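Local coordinates for vitamin B12-binding protein (Vibrio cholerae O395, PDB 5YSC) that binds vitamin B12 in the periplasm and probably delivers it to the membrane subunits of the BtuCDF ABC transporter for import, at residues 210-215 with 263-268. Numbering follows the deposited sequence.
Sequences VIFTSE and TYLKIA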
ATOM      1  N   VAL A 210      -8.078  -0.028 -19.198  1.00 21.99           N
ATOM      2  CA  VAL A 210      -8.806  -0.067 -17.936  1.00 19.38           C
ATOM      3  C   VAL A 210      -8.438   1.182 -17.146  1.00 19.90           C
ATOM      4  O   VAL A 210      -7.269   1.586 -17.139  1.00 18.76           O
ATOM      5  CB  VAL A 210      -8.441  -1.317 -17.116  1.00 19.62           C
ATOM      6  CG1 VAL A 210      -9.171  -1.262 -15.801  1.00 18.38           C
ATOM      7  CG2 VAL A 210      -8.777  -2.596 -17.858  1.00 17.43           C
ATOM      8  N   ILE A 211      -9.427   1.800 -16.496  1.00 16.98           N
ATOM      9  CA  ILE A 211      -9.201   2.858 -15.513  1.00 16.69           C
ATOM     10  C   ILE A 211      -9.620   2.356 -14.135  1.00 15.66           C
ATOM     11  O   ILE A 211     -10.759   1.919 -13.948  1.00 15.61           O
ATOM     12  CB  ILE A 211      -9.962   4.136 -15.882  1.00 17.56           C
ATOM     13  CG1 ILE A 211      -9.366   4.709 -17.182  1.00 19.45           C
ATOM     14  CG2 ILE A 211      -9.844   5.147 -14.764  1.00 17.14           C
ATOM     15  CD1 ILE A 211     -10.162   5.849 -17.804  1.00 21.31           C
ATOM     16  N   PHE A 212      -8.708   2.443 -13.177  1.00 14.99           N
ATOM     17  CA  PHE A 212      -8.990   2.161 -11.779  1.00 15.83           C
ATOM     18  C   PHE A 212      -9.060   3.456 -10.984  1.00 16.83           C
ATOM     19  O   PHE A 212      -8.231   4.359 -11.176  1.00 16.53           O
ATOM     20  CB  PHE A 212      -7.923   1.250 -11.186  1.00 12.96           C
ATOM     21  CG  PHE A 212      -7.977  -0.170 -11.709  1.00 13.77           C
ATOM     22  CD1 PHE A 212      -9.120  -0.937 -11.580  1.00 15.44           C
ATOM     23  CD2 PHE A 212      -6.896  -0.702 -12.381  1.00 14.98           C
ATOM     24  CE1 PHE A 212      -9.146  -2.201 -12.045  1.00 14.18           C
ATOM     25  CE2 PHE A 212      -6.916  -1.979 -12.885  1.00 13.49           C
ATOM     26  CZ  PHE A 212      -8.054  -2.739 -12.713  1.00 14.55           C
ATOM     27  N   THR A 213     -10.027   3.538 -10.073  1.00 15.08           N
ATOM     28  CA  THR A 213     -10.264   4.756  -9.313  1.00 17.24           C
ATOM     29  C   THR A 213     -10.751   4.363  -7.909  1.00 18.67           C
ATOM     30  O   THR A 213     -10.531   3.234  -7.457  1.00 17.73           O
ATOM     31  CB  THR A 213     -11.237   5.664 -10.098  1.00 19.49           C
ATOM     32  OG1 THR A 213     -11.319   6.969  -9.483  1.00 21.33           O
ATOM     33  CG2 THR A 213     -12.660   5.010 -10.176  1.00 20.89           C
ATOM     34  N   SER A 214     -11.420   5.296  -7.221  1.00 20.95           N
ATOM     35  CA  SER A 214     -11.886   5.100  -5.858  1.00 25.63           C
ATOM     36  C   SER A 214     -13.371   4.748  -5.833  1.00 25.98           C
ATOM     37  O   SER A 214     -14.126   5.017  -6.774  1.00 26.32           O
ATOM     38  CB  SER A 214     -11.647   6.364  -5.027  1.00 24.46           C
ATOM     39  OG  SER A 214     -12.484   7.420  -5.497  1.00 25.70           O
ATOM     40  N   GLU A 215     -13.789   4.153  -4.715  1.00 26.88           N
ATOM     41  CA  GLU A 215     -15.201   3.858  -4.532  1.00 30.31           C
ATOM     42  C   GLU A 215     -15.993   5.147  -4.514  1.00 31.87           C
ATOM     43  O   GLU A 215     -17.108   5.212  -5.043  1.00 32.74           O
ATOM     44  CB  GLU A 215     -15.372   3.043  -3.253  1.00 31.87           C
ATOM     45  CG  GLU A 215     -14.613   1.719  -3.344  1.00 34.20           C
ATOM     46  CD  GLU A 215     -14.707   0.833  -2.108  1.00 42.19           C
ATOM     47  OE1 GLU A 215     -13.676   0.212  -1.751  1.00 38.46           O
ATOM     48  OE2 GLU A 215     -15.801   0.738  -1.504  1.00 45.52           O
ATOM     49  N   THR A 263      -8.764 -10.070 -10.765  1.00 11.56           N
ATOM     50  CA  THR A 263     -10.079 -10.421 -11.299  1.00 12.01           C
ATOM     51  C   THR A 263     -10.536  -9.410 -12.345  1.00 12.26           C
ATOM     52  O   THR A 263     -11.027  -9.785 -13.411  1.00 14.10           O
ATOM     53  CB  THR A 263     -11.102 -10.529 -10.166  1.00 10.93           C
ATOM     54  OG1 THR A 263     -10.771 -11.636  -9.321  1.00 13.03           O
ATOM     55  CG2 THR A 263     -12.556 -10.692 -10.744  1.00 11.57           C
ATOM     56  N   TYR A 264     -10.365  -8.114 -12.067  1.00 15.32           N
ATOM     57  CA  TYR A 264     -10.735  -7.079 -13.026  1.00 14.91           C
ATOM     58  C   TYR A 264      -9.887  -7.128 -14.297  1.00 19.93           C
ATOM     59  O   TYR A 264     -10.414  -6.958 -15.405  1.00 20.47           O
ATOM     60  CB  TYR A 264     -10.617  -5.699 -12.380  1.00 14.26           C
ATOM     61  CG  TYR A 264     -11.827  -5.282 -11.557  1.00 15.50           C
ATOM     62  CD1 TYR A 264     -13.116  -5.377 -12.091  1.00 15.77           C
ATOM     63  CD2 TYR A 264     -11.695  -4.748 -10.269  1.00 14.35           C
ATOM     64  CE1 TYR A 264     -14.230  -4.995 -11.375  1.00 15.72           C
ATOM     65  CE2 TYR A 264     -12.825  -4.363  -9.543  1.00 16.61           C
ATOM     66  CZ  TYR A 264     -14.081  -4.486 -10.105  1.00 17.78           C
ATOM     67  OH  TYR A 264     -15.207  -4.127  -9.416  1.00 15.95           O
ATOM     68  N   LEU A 265      -8.560  -7.271 -14.171  1.00 17.20           N
ATOM     69  CA  LEU A 265      -7.744  -7.413 -15.372  1.00 18.65           C
ATOM     70  C   LEU A 265      -8.077  -8.676 -16.137  1.00 20.60           C
ATOM     71  O   LEU A 265      -7.921  -8.697 -17.365  1.00 19.63           O
ATOM     72  CB  LEU A 265      -6.267  -7.364 -14.997  1.00 18.86           C
ATOM     73  CG  LEU A 265      -5.574  -6.015 -15.197  1.00 26.42           C
ATOM     74  CD1 LEU A 265      -6.482  -4.800 -15.151  1.00 21.54           C
ATOM     75  CD2 LEU A 265      -4.377  -5.848 -14.245  1.00 20.49           C
ATOM     76  N   LYS A 266      -8.556  -9.725 -15.454  1.00 20.95           N
ATOM     77  CA  LYS A 266      -9.058 -10.899 -16.175  1.00 21.66           C
ATOM     78  C   LYS A 266     -10.295 -10.566 -16.990  1.00 21.28           C
ATOM     79  O   LYS A 266     -10.381 -10.911 -18.176  1.00 23.76           O
ATOM     80  CB  LYS A 266      -9.364 -12.025 -15.204  1.00 19.09           C
ATOM     81  CG  LYS A 266      -9.676 -13.323 -15.873  1.00 22.82           C
ATOM     82  CD  LYS A 266     -10.011 -14.335 -14.844  1.00 26.26           C
ATOM     83  CE  LYS A 266     -10.178 -15.675 -15.444  1.00 32.98           C
ATOM     84  NZ  LYS A 266     -10.729 -16.636 -14.439  1.00 36.98           N
ATOM     85  N   ILE A 267     -11.278  -9.906 -16.368  1.00 19.23           N
ATOM     86  CA  ILE A 267     -12.467  -9.456 -17.095  1.00 21.71           C
ATOM     87  C   ILE A 267     -12.082  -8.656 -18.326  1.00 21.81           C
ATOM     88  O   ILE A 267     -12.699  -8.787 -19.393  1.00 23.84           O
ATOM     89  CB  ILE A 267     -13.393  -8.666 -16.156  1.00 21.09           C
ATOM     90  CG1 ILE A 267     -13.917  -9.601 -15.064  1.00 18.17           C
ATOM     91  CG2 ILE A 267     -14.545  -8.062 -16.903  1.00 21.48           C
ATOM     92  CD1 ILE A 267     -14.657  -8.919 -13.935  1.00 16.89           C
ATOM     93  N   ALA A 268     -11.061  -7.796 -18.197  1.00 20.66           N
ATOM     94  CA  ALA A 268     -10.653  -6.873 -19.253  1.00 19.41           C
ATOM     95  C   ALA A 268     -10.136  -7.573 -20.497  1.00 24.24           C
ATOM     96  O   ALA A 268      -9.886  -6.913 -21.518  1.00 23.53           O
ATOM     97  CB  ALA A 268      -9.577  -5.923 -18.700  1.00 19.85           C
TER
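Phe212 reaches Tyr264 and Leu265 because its CG stands anti to its own carbonyl carbon (chi1 -71°), which sends the ring out from the strand to the helix. At Val210 the same trans relation to the carbonyl carbon belongs to CG2, the methyl that meets Ala268, while CG1, anti to the backbone N, points along the strand toward Phe212 and lies 3.6 Å above one face of its ring, near the rim. The ring presents its outer edge to the helix: CE1 abuts Tyr264 CB at 3.8 Å, close to the ring plane, and CZ meets Leu265 CD1 at 3.6 Å. That leucine methyl also comes within 4.2 Å of Val210 CG2, bridging the two strand residues. One helical turn on from Tyr264, Ala268 CB sits 3.5 Å from Val210 CG2, a tight methyl-to-methyl contact. No hydrogen bond crosses the contact; apolar atoms alone join its halves. Trp240, on the neighbouring strand 239-241, stacks on the Tyr264 ring and touches both Val210 and Phe212. The end of the C-terminal helix, residues 263-267, runs at 155° to the interior strand 210-213, nearly antiparallel, an example of the helix-on-parallel-sheet layering of an alpha/beta lobe in B12-binding proteins of the BtuF family.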